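Local structure of putative glycoside hydrolase (Bacteroides thetaiotaomicron VPI-5482, 3HBZ) at residues A8-L13 with V76-G81; A47-L52 with P60-A65; Q72-T77 with Y87-I92; Q109-F114 with G129-A134; S186-N191 with A199-L204. The protein binds calcium and sodium ions and may act in carbohydrate metabolism, possibly as a glycoside hydrolase, though its exact activity is not established. All coordinates share one frame; numbering follows the deposited sequence.

Contact 1 of 5, residues A8-L13 with V76-G81; sequences AEADIL and VTAADG. With NA (sodium ion), chain E; CA (calcium ion), chain C.
Val76 is the bump of this contact, its two methyls parted between two residues of 8-13. CG1, anti to the backbone N (chi1 179°), lies against Ala10, 3.5 Å from Ala10 O and 3.9 Å from Ala10 CB. The other branch, Val76 CG2, crosses Ile12 obliquely and meets Ile12 CG1 at 3.8 Å. Ala10 answers as a small knob: its methyl points into the hollow between Val76 and Ala78, with Ala10 CB 4.1 Å from Ala78 CB. The Ala8 carbonyl oxygen points toward the Ala78 methyl. A single water bridges the segments, accepting from Ala10 N at 2.6 Å and donating to Val76 O at 3.2 Å. Asp11 and Glu9 point away from 76-81 and hold metals. Both carboxylate oxygens of Asp11 bind the sodium ion, which Asn7 also ligates, and Asp11 OD1 accepts from Lys85 as well. Glu9 OE2 reaches the calcium ion at 2.7 Å, where Lys84 O is another ligand. With no direct hydrogen bond between them, the segments are not paired as strands: the start of strand 12-16 packs through Ile12 on Val76 and Ile58 of the mixed sheet, which leaves the outward carboxylates of 8-13 to bind the ions.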
# COMPACT_ATOMS: atom_id res chain seq x y z
N ALA A 8 14.31 -22.20 3.88
CA ALA A 8 15.17 -22.17 2.69
C ALA A 8 15.86 -20.80 2.56
O ALA A 8 16.93 -20.59 3.14
CB ALA A 8 14.39 -22.53 1.40
N GLU A 9 15.23 -19.88 1.84
CA GLU A 9 15.82 -18.57 1.53
C GLU A 9 16.04 -17.68 2.80
O GLU A 9 15.20 -17.64 3.69
CB GLU A 9 14.92 -17.82 0.54
CG GLU A 9 15.60 -17.32 -0.71
CD GLU A 9 15.19 -18.04 -1.99
OE1 GLU A 9 15.04 -19.27 -1.95
OE2 GLU A 9 15.04 -17.36 -3.04
N ALA A 10 17.18 -16.99 2.85
CA ALA A 10 17.47 -16.10 3.90
C ALA A 10 17.14 -14.62 3.56
O ALA A 10 17.26 -14.12 2.42
CB ALA A 10 18.88 -16.27 4.32
N ASP A 11 16.65 -13.95 4.58
CA ASP A 11 16.02 -12.67 4.44
C ASP A 11 16.85 -11.57 5.05
O ASP A 11 17.61 -11.77 6.00
CB ASP A 11 14.67 -12.71 5.13
CG ASP A 11 13.76 -13.77 4.55
OD1 ASP A 11 13.71 -13.97 3.32
OD2 ASP A 11 13.11 -14.45 5.32
N ILE A 12 16.63 -10.37 4.53
CA ILE A 12 16.90 -9.15 5.26
C ILE A 12 15.72 -8.94 6.17
O ILE A 12 14.61 -8.84 5.70
CB ILE A 12 17.01 -7.95 4.32
CG1 ILE A 12 18.27 -8.10 3.43
CG2 ILE A 12 17.09 -6.66 5.12
CD1 ILE A 12 18.42 -6.98 2.35
N LEU A 13 15.98 -8.85 7.47
CA LEU A 13 14.91 -8.72 8.47
C LEU A 13 14.72 -7.31 8.93
O LEU A 13 13.69 -6.99 9.47
CB LEU A 13 15.19 -9.62 9.68
CG LEU A 13 15.26 -11.11 9.37
CD1 LEU A 13 15.76 -11.84 10.63
CD2 LEU A 13 13.85 -11.61 8.91
N VAL A 76 21.67 -11.91 -0.60
CA VAL A 76 21.76 -12.62 0.66
C VAL A 76 21.88 -14.11 0.32
O VAL A 76 21.12 -14.65 -0.48
CB VAL A 76 20.52 -12.38 1.50
CG1 VAL A 76 20.59 -13.13 2.81
CG2 VAL A 76 20.31 -10.86 1.75
N THR A 77 22.90 -14.73 0.89
CA THR A 77 23.14 -16.15 0.77
C THR A 77 22.92 -16.78 2.12
O THR A 77 23.47 -16.30 3.12
CB THR A 77 24.58 -16.42 0.33
OG1 THR A 77 24.82 -15.72 -0.90
CG2 THR A 77 24.82 -17.94 0.15
N ALA A 78 22.11 -17.85 2.13
CA ALA A 78 21.91 -18.63 3.35
C ALA A 78 23.18 -19.29 3.78
O ALA A 78 24.16 -19.40 3.01
CB ALA A 78 20.78 -19.68 3.19
N ALA A 79 23.14 -19.72 5.04
CA ALA A 79 24.23 -20.40 5.71
C ALA A 79 24.70 -21.55 4.90
O ALA A 79 25.89 -21.78 4.84
CB ALA A 79 23.79 -20.92 7.10
N ASP A 80 23.78 -22.28 4.27
CA ASP A 80 24.16 -23.45 3.48
C ASP A 80 24.91 -23.15 2.18
O ASP A 80 25.39 -24.06 1.56
CB ASP A 80 22.96 -24.35 3.19
CG ASP A 80 21.80 -23.63 2.49
OD1 ASP A 80 21.99 -22.76 1.59
OD2 ASP A 80 20.66 -23.99 2.83
N GLY A 81 25.00 -21.88 1.78
CA GLY A 81 25.64 -21.50 0.51
C GLY A 81 24.86 -21.80 -0.78
O GLY A 81 25.32 -21.45 -1.87
NA NA E . 12.56 -16.23 3.34
CA CA C . 16.95 -17.63 -4.93
O HOH W 1 18.77 -16.17 1.02
O HOH W 2 18.61 -16.98 -6.65
O HOH W 3 15.42 -15.87 -5.10
O HOH W 4 11.85 -15.49 0.86
O HOH W 5 10.98 -15.00 3.98

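Contact 2 of 5, residues A47-L52 with P60-A65; sequences APEFTL and PPSGTA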
# COMPACT_ATOMS: atom_id res chain seq x y z
N ALA A 47 24.81 4.26 3.65
CA ALA A 47 25.42 3.00 4.05
C ALA A 47 24.41 2.21 4.90
O ALA A 47 24.59 2.07 6.12
CB ALA A 47 26.76 3.27 4.83
N PRO A 48 23.34 1.72 4.28
CA PRO A 48 22.35 0.92 4.99
C PRO A 48 22.97 -0.25 5.77
O PRO A 48 23.88 -0.95 5.26
CB PRO A 48 21.42 0.42 3.87
CG PRO A 48 21.80 1.16 2.61
CD PRO A 48 23.13 1.75 2.81
N GLU A 49 22.49 -0.46 6.99
CA GLU A 49 22.86 -1.64 7.79
C GLU A 49 21.65 -2.54 8.01
O GLU A 49 20.53 -2.05 8.23
CB GLU A 49 23.44 -1.23 9.14
CG GLU A 49 24.78 -0.63 8.98
CD GLU A 49 25.36 -0.16 10.27
OE1 GLU A 49 24.74 -0.43 11.34
OE2 GLU A 49 26.41 0.51 10.20
N PHE A 50 21.88 -3.85 7.91
CA PHE A 50 20.80 -4.81 7.91
C PHE A 50 20.94 -5.78 9.09
O PHE A 50 22.05 -5.98 9.63
CB PHE A 50 20.78 -5.62 6.59
CG PHE A 50 20.85 -4.76 5.36
CD1 PHE A 50 19.73 -4.08 4.90
CD2 PHE A 50 22.07 -4.55 4.71
CE1 PHE A 50 19.80 -3.25 3.78
CE2 PHE A 50 22.14 -3.74 3.57
CZ PHE A 50 21.00 -3.10 3.10
N THR A 51 19.82 -6.36 9.49
CA THR A 51 19.86 -7.61 10.20
C THR A 51 19.43 -8.69 9.22
O THR A 51 18.68 -8.40 8.26
CB THR A 51 19.01 -7.60 11.47
OG1 THR A 51 17.64 -7.35 11.11
CG2 THR A 51 19.53 -6.54 12.50
N LEU A 52 19.93 -9.91 9.44
CA LEU A 52 19.71 -11.03 8.55
C LEU A 52 19.27 -12.25 9.31
O LEU A 52 19.44 -12.37 10.53
CB LEU A 52 21.01 -11.42 7.81
CG LEU A 52 21.75 -10.38 6.96
CD1 LEU A 52 23.14 -10.97 6.53
CD2 LEU A 52 20.88 -9.87 5.77
N PRO A 60 26.89 -6.73 -1.39
CA PRO A 60 28.03 -6.35 -0.58
C PRO A 60 27.65 -6.32 0.90
O PRO A 60 26.47 -6.42 1.21
CB PRO A 60 28.39 -4.95 -1.10
CG PRO A 60 27.14 -4.43 -1.61
CD PRO A 60 26.36 -5.60 -2.15
N PRO A 61 28.64 -6.22 1.80
CA PRO A 61 28.31 -6.40 3.22
C PRO A 61 27.48 -5.24 3.80
O PRO A 61 27.48 -4.10 3.25
CB PRO A 61 29.69 -6.49 3.91
CG PRO A 61 30.71 -6.65 2.79
CD PRO A 61 30.09 -6.08 1.55
N SER A 62 26.80 -5.54 4.92
CA SER A 62 26.05 -4.53 5.66
C SER A 62 26.95 -3.36 5.96
O SER A 62 28.09 -3.53 6.35
CB SER A 62 25.50 -5.11 6.98
OG SER A 62 24.69 -4.16 7.66
N GLY A 63 26.43 -2.14 5.78
CA GLY A 63 27.21 -0.95 6.06
C GLY A 63 28.08 -0.50 4.89
O GLY A 63 28.89 0.40 5.06
N THR A 64 27.96 -1.12 3.72
CA THR A 64 28.66 -0.61 2.54
C THR A 64 28.01 0.70 2.07
O THR A 64 26.79 0.77 1.93
CB THR A 64 28.64 -1.62 1.37
OG1 THR A 64 29.20 -2.87 1.79
CG2 THR A 64 29.44 -1.09 0.14
N ALA A 65 28.83 1.72 1.81
CA ALA A 65 28.37 2.99 1.29
C ALA A 65 28.10 2.82 -0.20
O ALA A 65 28.94 2.25 -0.92
CB ALA A 65 29.45 4.14 1.50
O HOH W 6 25.08 -1.08 2.68
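The Phe50 ring has the carbonyl carbon of Pro48, two residues earlier, over one face, 4.2 Å above the plane and offset toward the rim, while Ser62 approaches it obliquely, OG lying 4.0 Å from Phe50 CD2. Tyr74 of strand 72-77 meets the same ring edge-to-face. The Ser62 hydroxyl is turned anti to its own backbone N (chi1 -176°), which brings OG to the start of strand 49-52: it accepts from Phe50 N at 2.8 Å in a fairly straight bond (N-H...O 160°) and also lies against CA and CB of Glu49. With an alanine here, Phe50 N would probably lose its acceptor and a small gap would open beside Glu49. Ser62 and Gly63 are the central residues of a type II beta turn from Pro61 to Thr64, in the loop between strands 57-59 and 72-77. Pro61 O accepts from Thr64 N. The threonine side chain reinforces the turn, Thr64 OG1 donating to Pro61 O at 2.6 Å. Gly63, at positive phi, lays its CA 3.8 Å from Glu49 CG and gives its N-H to Pro48 O at 2.9 Å, the donor tilted from the carbonyl plane. A water donates both to Pro48 O and to Thr64 O. Ala47 CA makes a C-H...O contact with Thr64 O at 3.4 Å, and the Ala47 methyl rests on the backbone of Gly63 and Ala65.

Contact 3 of 5, residues Q72-T77 with Y87-I92; sequences QQYTVT and YTVSVI
Strands 72-77 and 87-92 run antiparallel, their axes 4.7 Å apart at closest and 143° between their directions, so the strands are twisted against each other. Three pairs are in register. Gln72 with Val89 and Tyr74 with Tyr87 are hydrogen-bonded pairs, each closed by two N-H...O bonds; Gln73 with Thr88, between them, is a non-hydrogen-bonded pair. Of the four bonds, Tyr87 N to Tyr74 O is 2.8 Å long and nearly straight, and Gln73 CA adds a C-H...O contact to Tyr87 O at 3.3 Å. On the face carrying the tyrosines, packing runs diagonally across the strands. Val89 CG2, beside its own backbone N, touches the Tyr74 ring obliquely, 3.7 Å from CD1. At the other end Val76 CG2 comes equally close to Tyr87 CD1 and CE1, 4.1 Å from each. The Tyr87 hydroxyl accepts from the backbone N of Ile12 and also hydrogen-bonds Lys85 NZ, tying this strand to the segment at the sodium site. Tyr74 has a further partner in Arg66, by cation-pi. The opposite face is sparser: Gln73 CG lies 4.2 Å from Thr88 OG1. The two strands form a beta hairpin, with 72-77 set between 84-92 and 57-59 in the five-stranded mixed sheet of the N-terminal part of the chain.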
# COMPACT_ATOMS: atom_id res chain seq x y z
N GLN A 72 19.89 -0.05 -5.75
CA GLN A 72 21.09 -0.85 -5.65
C GLN A 72 20.68 -2.23 -5.20
O GLN A 72 19.79 -2.35 -4.35
CB GLN A 72 22.01 -0.24 -4.58
CG GLN A 72 22.51 1.13 -4.92
CD GLN A 72 23.39 1.11 -6.14
OE1 GLN A 72 24.32 0.34 -6.23
NE2 GLN A 72 23.07 1.95 -7.09
N GLN A 73 21.31 -3.25 -5.77
CA GLN A 73 21.00 -4.63 -5.45
C GLN A 73 22.00 -5.25 -4.47
O GLN A 73 23.20 -5.02 -4.55
CB GLN A 73 20.99 -5.50 -6.71
CG GLN A 73 19.93 -5.12 -7.74
CD GLN A 73 19.74 -6.19 -8.78
OE1 GLN A 73 20.40 -7.23 -8.74
NE2 GLN A 73 18.84 -5.96 -9.71
N TYR A 74 21.47 -6.06 -3.57
CA TYR A 74 22.24 -6.88 -2.66
C TYR A 74 21.79 -8.32 -2.77
O TYR A 74 20.61 -8.59 -2.95
CB TYR A 74 22.00 -6.47 -1.20
CG TYR A 74 22.39 -5.04 -0.80
CD1 TYR A 74 21.65 -3.95 -1.21
CD2 TYR A 74 23.47 -4.80 0.05
CE1 TYR A 74 21.98 -2.65 -0.80
CE2 TYR A 74 23.81 -3.52 0.46
CZ TYR A 74 23.05 -2.44 0.04
OH TYR A 74 23.38 -1.18 0.43
N THR A 75 22.72 -9.25 -2.59
CA THR A 75 22.39 -10.67 -2.54
C THR A 75 22.67 -11.25 -1.15
O THR A 75 23.77 -11.13 -0.64
CB THR A 75 23.22 -11.42 -3.64
OG1 THR A 75 22.80 -10.94 -4.90
CG2 THR A 75 23.01 -12.92 -3.62
N VAL A 76 21.67 -11.91 -0.60
CA VAL A 76 21.76 -12.62 0.66
C VAL A 76 21.88 -14.11 0.32
O VAL A 76 21.12 -14.65 -0.48
CB VAL A 76 20.52 -12.38 1.50
CG1 VAL A 76 20.59 -13.13 2.81
CG2 VAL A 76 20.31 -10.86 1.75
N THR A 77 22.90 -14.73 0.89
CA THR A 77 23.14 -16.15 0.77
C THR A 77 22.92 -16.78 2.12
O THR A 77 23.47 -16.30 3.12
CB THR A 77 24.58 -16.42 0.33
OG1 THR A 77 24.82 -15.72 -0.90
CG2 THR A 77 24.82 -17.94 0.15
N TYR A 87 17.80 -8.67 -3.34
CA TYR A 87 16.94 -7.57 -2.97
C TYR A 87 17.35 -6.34 -3.75
O TYR A 87 18.55 -6.11 -3.91
CB TYR A 87 17.11 -7.26 -1.49
CG TYR A 87 16.43 -8.19 -0.52
CD1 TYR A 87 17.03 -9.36 -0.10
CD2 TYR A 87 15.22 -7.84 0.07
CE1 TYR A 87 16.42 -10.18 0.82
CE2 TYR A 87 14.61 -8.65 1.01
CZ TYR A 87 15.23 -9.80 1.41
OH TYR A 87 14.62 -10.63 2.31
N THR A 88 16.36 -5.58 -4.21
CA THR A 88 16.52 -4.25 -4.74
C THR A 88 16.21 -3.23 -3.65
O THR A 88 15.10 -3.15 -3.13
CB THR A 88 15.57 -4.00 -5.92
OG1 THR A 88 15.85 -4.96 -6.95
CG2 THR A 88 15.71 -2.58 -6.51
N VAL A 89 17.19 -2.39 -3.34
CA VAL A 89 17.07 -1.43 -2.27
C VAL A 89 17.09 -0.04 -2.87
O VAL A 89 18.05 0.34 -3.56
CB VAL A 89 18.18 -1.59 -1.25
CG1 VAL A 89 18.10 -0.49 -0.12
CG2 VAL A 89 18.13 -3.04 -0.64
N SER A 90 16.01 0.70 -2.61
CA SER A 90 15.76 2.00 -3.17
C SER A 90 15.62 3.00 -2.03
O SER A 90 15.12 2.66 -0.92
CB SER A 90 14.45 1.98 -3.98
OG SER A 90 14.51 1.10 -5.08
N VAL A 91 16.05 4.22 -2.31
CA VAL A 91 15.88 5.35 -1.39
C VAL A 91 14.97 6.39 -2.03
O VAL A 91 15.20 6.80 -3.16
CB VAL A 91 17.24 6.00 -1.01
CG1 VAL A 91 17.02 7.28 -0.17
CG2 VAL A 91 18.08 4.99 -0.20
N ILE A 92 13.93 6.79 -1.31
CA ILE A 92 12.98 7.81 -1.73
C ILE A 92 13.34 9.07 -0.96
O ILE A 92 13.26 9.09 0.27
CB ILE A 92 11.53 7.41 -1.37
CG1 ILE A 92 11.15 6.01 -1.89
CG2 ILE A 92 10.57 8.45 -1.88
CD1 ILE A 92 11.19 5.93 -3.35

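Contact 4 of 5, residues Q109-F114 with G129-A134; sequences QKYYIF and GNAGYA
Asn130 ND2 gives hydrogen bonds to two backbone carbonyls: Thr147 O, its stronger partner, and Tyr112 O, to which it makes a weak, bent bond of 3.3 Å. The amide thus links the start of helix 130-134 to both the 109-114 loop and strand 147-150. Its methylene does the packing. Asn130 CB sits over the centre of the Tyr111 ring, 3.6 Å from the centroid and 13° off the normal, a CH-pi contact; the amide plane is turned 64° from the ring plane, and ND2 comes 3.6 Å from Tyr111 CD1. Tyr111 reaches this place by holding CG between its backbone N and carbonyl carbon (chi1 56°), which sets one ring face against the first turn, its CG-to-OH line running across the helix. Farther out, Tyr111 OH touches the Ala131 methyl, OH to CB 3.6 Å, while the ring of Tyr145 meets that of Tyr111 at an inclination. A leucine at Tyr111 would probably lose the flat surface under Asn130 CB and the reach to Ala131, leaving the asparagine side chain less firmly placed. In one of two conformers, Lys110 brings NZ near Ala134 CB. Gly129 is the N-cap residue, its carbonyl accepting from Tyr133 N. The whole is a loop packed on the N-terminal turn of a short helix by an aromatic face, within the putative carbohydrate metabolism domain.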
# COMPACT_ATOMS: atom_id res chain seq x y z
N GLN A 109 6.82 -8.91 -12.31
CA GLN A 109 6.18 -9.39 -11.07
C GLN A 109 5.01 -10.28 -11.44
O GLN A 109 4.46 -10.16 -12.51
CB GLN A 109 5.69 -8.21 -10.26
CG GLN A 109 6.77 -7.23 -9.90
CD GLN A 109 7.65 -7.71 -8.76
OE1 GLN A 109 7.32 -8.62 -8.02
NE2 GLN A 109 8.78 -7.07 -8.62
N LYS A 110 4.59 -11.11 -10.52
CA LYS A 110 3.47 -12.00 -10.78
C LYS A 110 2.13 -11.30 -10.57
O LYS A 110 1.10 -11.83 -10.96
CB LYS A 110 3.54 -13.25 -9.89
CG LYS A 110 3.12 -13.01 -8.46
CD LYS A 110 3.30 -14.25 -7.61
CE LYS A 110 3.00 -13.92 -6.18
NZ LYS A 110 3.32 -15.05 -5.31
N TYR A 111 2.14 -10.13 -9.95
CA TYR A 111 0.94 -9.31 -9.88
C TYR A 111 1.34 -7.84 -10.02
O TYR A 111 2.51 -7.50 -9.96
CB TYR A 111 0.15 -9.56 -8.59
CG TYR A 111 0.95 -9.35 -7.31
CD1 TYR A 111 1.37 -8.08 -6.92
CD2 TYR A 111 1.27 -10.44 -6.47
CE1 TYR A 111 2.09 -7.89 -5.75
CE2 TYR A 111 2.03 -10.27 -5.29
CZ TYR A 111 2.42 -9.01 -4.92
OH TYR A 111 3.16 -8.85 -3.78
N TYR A 112 0.35 -6.98 -10.18
CA TYR A 112 0.62 -5.61 -10.44
C TYR A 112 0.93 -4.86 -9.19
O TYR A 112 0.21 -4.98 -8.17
CB TYR A 112 -0.61 -4.98 -11.08
CG TYR A 112 -0.77 -5.32 -12.55
CD1 TYR A 112 -0.00 -4.68 -13.49
CD2 TYR A 112 -1.69 -6.24 -12.98
CE1 TYR A 112 -0.17 -4.92 -14.83
CE2 TYR A 112 -1.86 -6.50 -14.36
CZ TYR A 112 -1.08 -5.84 -15.26
OH TYR A 112 -1.18 -6.04 -16.62
N ILE A 113 1.99 -4.05 -9.30
CA ILE A 113 2.38 -3.03 -8.29
C ILE A 113 2.49 -1.71 -9.07
O ILE A 113 3.32 -1.58 -9.99
CB ILE A 113 3.72 -3.39 -7.62
CG1 ILE A 113 3.68 -4.76 -6.88
CG2 ILE A 113 4.25 -2.27 -6.65
CD1 ILE A 113 5.12 -5.38 -6.61
N PHE A 114 1.58 -0.80 -8.75
CA PHE A 114 1.53 0.56 -9.29
C PHE A 114 2.55 1.44 -8.63
O PHE A 114 2.66 1.47 -7.39
CB PHE A 114 0.13 1.14 -9.05
CG PHE A 114 -0.92 0.55 -9.92
CD1 PHE A 114 -1.16 1.09 -11.18
CD2 PHE A 114 -1.66 -0.55 -9.50
CE1 PHE A 114 -2.15 0.53 -11.99
CE2 PHE A 114 -2.65 -1.08 -10.32
CZ PHE A 114 -2.88 -0.55 -11.57
N GLY A 129 -3.66 -5.59 -1.19
CA GLY A 129 -3.63 -6.91 -0.60
C GLY A 129 -3.19 -8.06 -1.50
O GLY A 129 -3.38 -9.23 -1.12
N ASN A 130 -2.62 -7.76 -2.67
CA ASN A 130 -2.19 -8.82 -3.59
C ASN A 130 -1.30 -9.93 -2.99
O ASN A 130 -1.55 -11.12 -3.22
CB ASN A 130 -1.54 -8.20 -4.84
CG ASN A 130 -2.58 -7.65 -5.85
OD1 ASN A 130 -3.78 -7.85 -5.70
ND2 ASN A 130 -2.09 -6.95 -6.87
N ALA A 131 -0.29 -9.56 -2.22
CA ALA A 131 0.57 -10.54 -1.54
C ALA A 131 -0.27 -11.51 -0.66
O ALA A 131 0.04 -12.71 -0.54
CB ALA A 131 1.62 -9.84 -0.70
N GLY A 132 -1.32 -10.98 -0.08
CA GLY A 132 -2.22 -11.77 0.75
C GLY A 132 -3.03 -12.71 -0.12
O GLY A 132 -3.18 -13.88 0.23
N TYR A 133 -3.61 -12.19 -1.20
CA TYR A 133 -4.40 -13.03 -2.10
C TYR A 133 -3.64 -14.23 -2.69
O TYR A 133 -4.20 -15.31 -2.93
CB TYR A 133 -5.05 -12.19 -3.21
CG TYR A 133 -6.17 -12.93 -3.97
CD1 TYR A 133 -7.38 -13.16 -3.37
CD2 TYR A 133 -6.01 -13.32 -5.28
CE1 TYR A 133 -8.44 -13.86 -4.04
CE2 TYR A 133 -7.06 -13.96 -5.99
CZ TYR A 133 -8.25 -14.25 -5.36
OH TYR A 133 -9.26 -14.91 -6.04
N ALA A 134 -2.36 -14.02 -2.97
CA ALA A 134 -1.50 -15.08 -3.48
C ALA A 134 -1.50 -16.29 -2.56
O ALA A 134 -1.41 -17.44 -3.02
CB ALA A 134 -0.04 -14.54 -3.66

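Contact 5 of 5, residues S186-N191 with A199-L204; sequences SFDVGN and ATKFGL
Three backbone hydrogen bonds join the segments. Ser186 and Lys201 form an antiparallel hydrogen-bonded pair closed in both directions, Lys201 N reaching Ser186 O at 2.8 Å. Two residues on, past the non-hydrogen-bonded pair Phe187 with Thr200, Asp188 N donates to Ala199 O at 2.8 Å. The same carbonyl receives a C-H...O contact from Phe187 CA. Among apolar contacts, the Phe187 ring leads: with CG anti to the backbone N (chi1 -173°) it leans across to Ala199, just before the partner strand, and to Thr200 in it. Ala199 CB lies obliquely 3.6 Å from Phe187 CE1, and Thr200 CG2 approaches the ring edge, 4.1 Å from Phe187 CD1. Asn191 CB closes on Ala199 from another direction, its distance to Ala199 CB being 4.0 Å, so that this alanine is largely enclosed. The charged contact is looser. Lys201 stretches its extended chain past Ser186 OG, and NZ makes a long salt bridge to Asp188 OD2 at 3.5 Å. The other oxygen, Asp188 OD1, accepts from Gly190 N at 3.0 Å, met on the anti side of the carboxylate; this Asx turn steers the chain into the short 3-10 segment 189-191. Strands 185-187 and 200-205 are antiparallel neighbours linked by a connection that includes helix 196-199, and the latter strand pairs onward with 306-313 within the putative carbohydrate metabolism domain.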
# COMPACT_ATOMS: atom_id res chain seq x y z
N SER A 186 1.82 0.41 3.26
CA SER A 186 2.38 -0.87 2.92
C SER A 186 1.49 -2.03 3.37
O SER A 186 0.58 -1.85 4.19
CB SER A 186 3.78 -1.01 3.54
OG SER A 186 3.71 -0.89 4.94
N PHE A 187 1.76 -3.20 2.81
CA PHE A 187 0.99 -4.42 3.15
C PHE A 187 1.92 -5.37 3.88
O PHE A 187 2.92 -5.80 3.35
CB PHE A 187 0.42 -5.11 1.92
CG PHE A 187 -0.53 -6.27 2.25
CD1 PHE A 187 -1.80 -6.03 2.66
CD2 PHE A 187 -0.11 -7.57 2.18
CE1 PHE A 187 -2.67 -7.06 2.96
CE2 PHE A 187 -0.97 -8.62 2.51
CZ PHE A 187 -2.24 -8.36 2.88
N ASP A 188 1.61 -5.67 5.13
CA ASP A 188 2.46 -6.52 5.95
C ASP A 188 1.99 -7.95 5.82
O ASP A 188 1.03 -8.36 6.47
CB ASP A 188 2.43 -6.02 7.38
CG ASP A 188 3.18 -6.94 8.37
OD1 ASP A 188 3.65 -8.02 8.00
OD2 ASP A 188 3.22 -6.55 9.52
N VAL A 189 2.68 -8.72 4.99
CA VAL A 189 2.19 -10.02 4.59
C VAL A 189 2.22 -11.00 5.77
O VAL A 189 1.52 -11.97 5.73
CB VAL A 189 2.95 -10.63 3.37
CG1 VAL A 189 4.37 -11.08 3.78
CG2 VAL A 189 2.14 -11.81 2.75
N GLY A 190 2.95 -10.68 6.84
CA GLY A 190 2.99 -11.54 8.03
C GLY A 190 1.66 -11.52 8.79
O GLY A 190 1.39 -12.44 9.52
N ASN A 191 0.84 -10.50 8.60
CA ASN A 191 -0.50 -10.47 9.17
C ASN A 191 -1.65 -10.85 8.21
O ASN A 191 -2.83 -10.77 8.56
CB ASN A 191 -0.75 -9.07 9.73
CG ASN A 191 -0.30 -8.94 11.19
OD1 ASN A 191 -0.51 -9.84 12.00
ND2 ASN A 191 0.27 -7.81 11.52
N ALA A 199 -2.75 -5.88 8.54
CA ALA A 199 -1.89 -6.04 7.37
C ALA A 199 -1.85 -4.79 6.50
O ALA A 199 -0.82 -4.53 5.86
CB ALA A 199 -2.36 -7.24 6.53
N THR A 200 -2.94 -4.06 6.42
CA THR A 200 -3.01 -2.83 5.60
C THR A 200 -2.56 -1.64 6.42
O THR A 200 -3.32 -1.07 7.20
CB THR A 200 -4.43 -2.59 5.04
OG1 THR A 200 -5.36 -2.58 6.10
CG2 THR A 200 -4.85 -3.71 4.11
N LYS A 201 -1.29 -1.24 6.22
CA LYS A 201 -0.72 -0.14 6.94
C LYS A 201 -0.86 1.12 6.11
O LYS A 201 -0.24 1.25 5.08
CB LYS A 201 0.74 -0.40 7.29
CG LYS A 201 0.91 -1.58 8.27
CD LYS A 201 2.36 -1.79 8.67
CE LYS A 201 2.47 -2.66 9.95
NZ LYS A 201 3.87 -3.14 10.26
N PHE A 202 -1.68 2.02 6.59
CA PHE A 202 -2.08 3.20 5.84
C PHE A 202 -1.26 4.41 6.19
O PHE A 202 -1.24 4.87 7.36
CB PHE A 202 -3.55 3.55 6.15
CG PHE A 202 -4.56 2.47 5.79
CD1 PHE A 202 -4.54 1.84 4.55
CD2 PHE A 202 -5.58 2.13 6.69
CE1 PHE A 202 -5.50 0.87 4.19
CE2 PHE A 202 -6.56 1.17 6.33
CZ PHE A 202 -6.52 0.54 5.09
N GLY A 203 -0.60 4.96 5.18
CA GLY A 203 -0.11 6.35 5.22
C GLY A 203 1.38 6.49 5.04
O GLY A 203 2.13 5.62 5.48
N LEU A 204 1.81 7.60 4.44
CA LEU A 204 3.20 7.96 4.39
C LEU A 204 3.31 9.45 4.73
O LEU A 204 2.31 10.18 4.69
CB LEU A 204 3.79 7.67 3.01
CG LEU A 204 4.02 6.18 2.65
CD1 LEU A 204 4.52 6.03 1.16
CD2 LEU A 204 4.98 5.54 3.62

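How the contacts relate
The contacts fall into two groups. Contacts 1, 2 and 3 belong to the N-terminal part: contact 1 brackets contact 2 in sequence, and contact 3 begins on strand 72-77, where contact 1 ends, sharing Val76 and Thr77. Their centres lie 10 to 15 Å apart. Strands 12-16 and 49-52 pair, with Leu13 N 2.8 Å from Thr51 O, and Phe50 and Tyr74 join contacts 2 and 3. Contacts 4 and 5 follow in series within the putative carbohydrate metabolism domain, centres 13 Å apart, Phe187 packing against Gly129, the N-cap, and Ala131 and Gly132 of helix 130-134. No atoms of these contacts touch across the groups, the nearest being about 7 Å apart, between contacts 3 and 5; the two sets belong to different parts of the chain.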